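Local coordinates for endo-beta-mannanase (Opitutaceae bacterium TAV5, PDB 7BOB), which probably removes mannose units from the ends of beta-1,4-linked manno-oligosaccharides as an exo-acting glycosyl hydrolase of family 5, at residues 18-29 with 313-324. Sequence-based numbering, arbitrary orientation.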
loop_
_atom_site.group_PDB
_atom_site.type_symbol
_atom_site.label_atom_id
_atom_site.label_comp_id
_atom_site.label_asym_id
_atom_site.label_seq_id
_atom_site.Cartn_x
_atom_site.Cartn_y
_atom_site.Cartn_z
ATOM N N ILE A 18 -22.312 -19.864 -34.711
ATOM C CA ILE A 18 -22.036 -19.735 -33.292
ATOM C C ILE A 18 -20.778 -20.547 -33.009
ATOM O O ILE A 18 -20.826 -21.786 -33.021
ATOM C CB ILE A 18 -23.211 -20.222 -32.434
ATOM C CG1 ILE A 18 -24.546 -19.602 -32.888
ATOM C CG2 ILE A 18 -22.934 -19.921 -30.978
ATOM C CD1 ILE A 18 -24.641 -18.098 -32.753
ATOM N N PRO A 19 -19.637 -19.907 -32.772
ATOM C CA PRO A 19 -18.443 -20.670 -32.389
ATOM C C PRO A 19 -18.729 -21.468 -31.127
ATOM O O PRO A 19 -19.255 -20.936 -30.148
ATOM C CB PRO A 19 -17.388 -19.583 -32.163
ATOM C CG PRO A 19 -17.833 -18.443 -33.032
ATOM C CD PRO A 19 -19.349 -18.477 -32.978
ATOM N N VAL A 20 -18.461 -22.766 -31.177
ATOM C CA VAL A 20 -18.507 -23.614 -29.990
ATOM C C VAL A 20 -17.325 -24.570 -30.068
ATOM O O VAL A 20 -16.972 -25.049 -31.153
ATOM C CB VAL A 20 -19.849 -24.374 -29.838
ATOM C CG1 VAL A 20 -21.033 -23.403 -29.696
ATOM C CG2 VAL A 20 -20.108 -25.321 -31.003
ATOM N N GLY A 21 -16.705 -24.838 -28.924
ATOM C CA GLY A 21 -15.502 -25.662 -28.912
ATOM C C GLY A 21 -14.704 -25.406 -27.642
ATOM O O GLY A 21 -15.264 -25.026 -26.612
ATOM N N ALA A 22 -13.386 -25.612 -27.754
ATOM C CA ALA A 22 -12.493 -25.644 -26.603
ATOM C C ALA A 22 -11.193 -24.926 -26.917
ATOM O O ALA A 22 -10.700 -24.951 -28.051
ATOM C CB ALA A 22 -12.139 -27.075 -26.165
ATOM N N ASN A 23 -10.633 -24.296 -25.886
ATOM C CA ASN A 23 -9.224 -23.939 -25.905
ATOM C C ASN A 23 -8.392 -25.214 -25.797
ATOM O O ASN A 23 -8.770 -26.151 -25.083
ATOM C CB ASN A 23 -8.911 -22.983 -24.749
ATOM C CG ASN A 23 -9.694 -21.683 -24.842
ATOM O OD1 ASN A 23 -9.208 -20.688 -25.389
ATOM N ND2 ASN A 23 -10.921 -21.682 -24.301
ATOM N N TYR A 24 -7.237 -25.250 -26.484
ATOM C CA TYR A 24 -6.535 -26.520 -26.673
ATOM C C TYR A 24 -5.054 -26.468 -26.358
ATOM O O TYR A 24 -4.330 -25.622 -26.892
ATOM C CB TYR A 24 -6.666 -27.036 -28.109
ATOM C CG TYR A 24 -5.960 -28.354 -28.287
ATOM C CD1 TYR A 24 -6.460 -29.519 -27.711
ATOM C CD2 TYR A 24 -4.787 -28.439 -29.015
ATOM C CE1 TYR A 24 -5.822 -30.728 -27.868
ATOM C CE2 TYR A 24 -4.138 -29.642 -29.182
ATOM C CZ TYR A 24 -4.654 -30.782 -28.609
ATOM O OH TYR A 24 -3.979 -31.969 -28.797
ATOM N N TRP A 25 -4.607 -27.435 -25.548
ATOM C CA TRP A 25 -3.226 -27.924 -25.461
ATOM C C TRP A 25 -3.308 -29.446 -25.399
ATOM O O TRP A 25 -4.222 -29.983 -24.765
ATOM C CB TRP A 25 -2.457 -27.430 -24.227
ATOM C CG TRP A 25 -2.112 -25.982 -24.185
ATOM C CD1 TRP A 25 -2.638 -25.046 -23.338
ATOM C CD2 TRP A 25 -1.130 -25.302 -24.973
ATOM N NE1 TRP A 25 -2.066 -23.821 -23.569
ATOM C CE2 TRP A 25 -1.134 -23.947 -24.566
ATOM C CE3 TRP A 25 -0.260 -25.699 -25.991
ATOM C CZ2 TRP A 25 -0.301 -22.990 -25.136
ATOM C CZ3 TRP A 25 0.583 -24.738 -26.559
ATOM C CH2 TRP A 25 0.554 -23.403 -26.128
ATOM N N PRO A 26 -2.376 -30.171 -26.015
ATOM C CA PRO A 26 -2.370 -31.632 -25.853
ATOM C C PRO A 26 -2.187 -32.030 -24.397
ATOM O O PRO A 26 -1.532 -31.335 -23.620
ATOM C CB PRO A 26 -1.167 -32.083 -26.694
ATOM C CG PRO A 26 -0.792 -30.897 -27.516
ATOM C CD PRO A 26 -1.187 -29.697 -26.737
ATOM N N ALA A 27 -2.766 -33.181 -24.035
ATOM C CA ALA A 27 -2.604 -33.712 -22.683
ATOM C C ALA A 27 -1.138 -33.964 -22.330
ATOM O O ALA A 27 -0.711 -33.705 -21.194
ATOM C CB ALA A 27 -3.376 -35.015 -22.536
ATOM N N SER A 28 -0.366 -34.520 -23.270
ATOM C CA SER A 28 0.937 -35.069 -22.917
ATOM C C SER A 28 1.999 -33.997 -22.697
ATOM O O SER A 28 2.981 -34.260 -21.996
ATOM C CB SER A 28 1.418 -36.032 -23.998
ATOM O OG SER A 28 1.660 -35.321 -25.194
ATOM N N CYS A 29 1.821 -32.801 -23.255
ATOM C CA CYS A 29 2.869 -31.788 -23.204
ATOM C C CYS A 29 2.391 -30.395 -22.824
ATOM O O CYS A 29 3.228 -29.493 -22.734
ATOM C CB CYS A 29 3.573 -31.713 -24.574
ATOM S SG CYS A 29 2.408 -31.478 -25.973
ATOM N N GLY A 313 -20.732 -16.840 -28.784
ATOM C CA GLY A 313 -19.953 -18.055 -28.944
ATOM C C GLY A 313 -19.369 -18.503 -27.620
ATOM O O GLY A 313 -19.325 -17.717 -26.667
ATOM N N TYR A 314 -18.944 -19.765 -27.534
ATOM C CA TYR A 314 -18.661 -20.409 -26.251
ATOM C C TYR A 314 -17.506 -21.377 -26.433
ATOM O O TYR A 314 -17.630 -22.352 -27.182
ATOM C CB TYR A 314 -19.897 -21.148 -25.701
ATOM C CG TYR A 314 -21.154 -20.314 -25.775
ATOM C CD1 TYR A 314 -21.614 -19.583 -24.670
ATOM C CD2 TYR A 314 -21.878 -20.244 -26.962
ATOM C CE1 TYR A 314 -22.756 -18.809 -24.761
ATOM C CE2 TYR A 314 -22.999 -19.476 -27.064
ATOM C CZ TYR A 314 -23.443 -18.759 -25.970
ATOM O OH TYR A 314 -24.583 -18.007 -26.122
ATOM N N LEU A 315 -16.399 -21.118 -25.742
ATOM C CA LEU A 315 -15.202 -21.948 -25.821
ATOM C C LEU A 315 -14.788 -22.358 -24.416
ATOM O O LEU A 315 -14.488 -21.503 -23.575
ATOM C CB LEU A 315 -14.053 -21.212 -26.522
ATOM C CG LEU A 315 -14.344 -20.705 -27.937
ATOM C CD1 LEU A 315 -13.135 -19.976 -28.488
ATOM C CD2 LEU A 315 -14.728 -21.869 -28.832
ATOM N N TRP A 316 -14.771 -23.659 -24.172
ATOM C CA TRP A 316 -14.449 -24.194 -22.866
ATOM C C TRP A 316 -12.941 -24.152 -22.603
ATOM O O TRP A 316 -12.126 -24.247 -23.525
ATOM C CB TRP A 316 -14.979 -25.620 -22.784
ATOM C CG TRP A 316 -14.458 -26.417 -21.658
ATOM C CD1 TRP A 316 -13.325 -27.179 -21.642
ATOM C CD2 TRP A 316 -15.068 -26.570 -20.379
ATOM N NE1 TRP A 316 -13.196 -27.800 -20.428
ATOM C CE2 TRP A 316 -14.252 -27.436 -19.630
ATOM C CE3 TRP A 316 -16.236 -26.068 -19.799
ATOM C CZ2 TRP A 316 -14.550 -27.794 -18.313
ATOM C CZ3 TRP A 316 -16.537 -26.430 -18.495
ATOM C CH2 TRP A 316 -15.703 -27.292 -17.771
ATOM N N TRP A 317 -12.574 -24.008 -21.323
ATOM C CA TRP A 317 -11.189 -24.152 -20.869
ATOM C C TRP A 317 -11.089 -25.351 -19.934
ATOM O O TRP A 317 -11.709 -25.350 -18.873
ATOM C CB TRP A 317 -10.665 -22.901 -20.127
ATOM C CG TRP A 317 -9.186 -23.079 -19.952
ATOM C CD1 TRP A 317 -8.553 -23.915 -19.066
ATOM C CD2 TRP A 317 -8.160 -22.515 -20.776
ATOM N NE1 TRP A 317 -7.187 -23.887 -19.281
ATOM C CE2 TRP A 317 -6.920 -23.034 -20.320
ATOM C CE3 TRP A 317 -8.162 -21.599 -21.832
ATOM C CZ2 TRP A 317 -5.701 -22.685 -20.905
ATOM C CZ3 TRP A 317 -6.935 -21.254 -22.422
ATOM C CH2 TRP A 317 -5.733 -21.799 -21.956
ATOM N N CYS A 318 -10.283 -26.351 -20.287
ATOM C CA CYS A 318 -9.660 -26.514 -21.597
ATOM C C CYS A 318 -9.993 -27.959 -22.055
ATOM O O CYS A 318 -10.684 -28.704 -21.337
ATOM C CB CYS A 318 -8.146 -26.259 -21.518
ATOM S SG CYS A 318 -7.326 -27.447 -20.432
ATOM N N PHE A 319 -9.524 -28.371 -23.236
ATOM C CA PHE A 319 -10.095 -29.571 -23.842
ATOM C C PHE A 319 -9.750 -30.826 -23.049
ATOM O O PHE A 319 -10.632 -31.637 -22.750
ATOM C CB PHE A 319 -9.641 -29.717 -25.289
ATOM C CG PHE A 319 -10.341 -30.842 -26.028
ATOM C CD1 PHE A 319 -11.736 -30.921 -26.047
ATOM C CD2 PHE A 319 -9.613 -31.828 -26.669
ATOM C CE1 PHE A 319 -12.393 -31.969 -26.718
ATOM C CE2 PHE A 319 -10.243 -32.874 -27.352
ATOM C CZ PHE A 319 -11.645 -32.947 -27.374
ATOM N N LYS A 320 -8.474 -31.006 -22.707
ATOM C CA LYS A 320 -7.961 -32.224 -22.089
ATOM C C LYS A 320 -7.431 -31.931 -20.695
ATOM O O LYS A 320 -6.990 -30.813 -20.408
ATOM C CB LYS A 320 -6.806 -32.831 -22.905
ATOM C CG LYS A 320 -7.215 -33.427 -24.266
ATOM C CD LYS A 320 -8.074 -34.666 -24.093
ATOM C CE LYS A 320 -7.234 -35.931 -23.998
ATOM N NZ LYS A 320 -6.877 -36.458 -25.339
ATOM N N ASP A 321 -7.449 -32.952 -19.839
ATOM C CA ASP A 321 -6.566 -32.932 -18.683
ATOM C C ASP A 321 -5.115 -32.926 -19.177
ATOM O O ASP A 321 -4.795 -33.478 -20.239
ATOM C CB ASP A 321 -6.818 -34.136 -17.771
ATOM C CG ASP A 321 -8.198 -34.100 -17.085
ATOM O OD1 ASP A 321 -8.773 -33.006 -16.884
ATOM O OD2 ASP A 321 -8.715 -35.192 -16.761
ATOM N N ILE A 322 -4.236 -32.277 -18.422
ATOM C CA ILE A 322 -2.846 -32.100 -18.844
ATOM C C ILE A 322 -1.945 -32.614 -17.729
ATOM O O ILE A 322 -1.641 -31.865 -16.792
ATOM C CB ILE A 322 -2.561 -30.628 -19.168
ATOM C CG1 ILE A 322 -3.490 -30.147 -20.289
ATOM C CG2 ILE A 322 -1.057 -30.395 -19.485
ATOM C CD1 ILE A 322 -3.477 -28.654 -20.478
ATOM N N PRO A 323 -1.558 -33.888 -17.739
ATOM C CA PRO A 323 -0.684 -34.412 -16.685
ATOM C C PRO A 323 0.797 -34.153 -16.916
ATOM O O PRO A 323 1.622 -34.659 -16.147
ATOM C CB PRO A 323 -0.980 -35.919 -16.716
ATOM C CG PRO A 323 -1.409 -36.183 -18.111
ATOM C CD PRO A 323 -2.174 -34.964 -18.539
ATOM N N ALA A 324 1.142 -33.388 -17.952
ATOM C CA ALA A 324 2.516 -33.009 -18.227
ATOM C C ALA A 324 3.173 -32.462 -16.956
ATOM O O ALA A 324 2.724 -31.431 -16.426
ATOM C CB ALA A 324 2.563 -31.966 -19.339
HETATM O O HOH W 1 -6.388 -29.091 -23.445
HETATM O O HOH W 2 -4.222 -34.790 -25.620
#
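Residues 20-23 and 313-316 pair as the first and eighth parallel strands of the catalytic (beta/alpha)8 barrel, the seam where such a barrel closes on itself; the loops that follow run on together at the C-terminal end, which in family 5 carries the active site. The backbone ladder runs from Tyr314 N to Pro19 O (2.9 Å) through Trp316 N to Gly21 O (2.8 Å), and Asn23 N prolongs it to Trp316 O. That carbonyl is gripped twice, since Asn23 ND2 also reaches Trp316 O at 2.9 Å, coming from above the carbonyl plane while the oxygen lies near the plane of the Asn23 amide. With CG beside its own backbone N (chi1 -61°), the amide is carried to the neighbouring strands: its OD1 bonds Arg58 and its ND2 also reaches Gln280 O. Trp317, which follows Trp316 and precedes a cis peptide bond to Cys318, brings CE3 to 3.3 Å from Asn23 CB, the ring and amide planes 35° apart. On the outer side, Phe319 CB packs against Ala22 CB at 3.7 Å and meets the edge of the Tyr24 ring, while Phe319 N bonds Asn23 O. Farther out, water takes over from direct pairing: one molecule joins Trp25 O to Lys320 N, and another links Ala27 N with Lys320 NZ, whose salt bridge is to Asp45. Asn23 thus ties the pairing of the first and eighth strands to the strands on both flanks, and its amide, engaged at both the oxygen and the nitrogen, should have little freedom to flip.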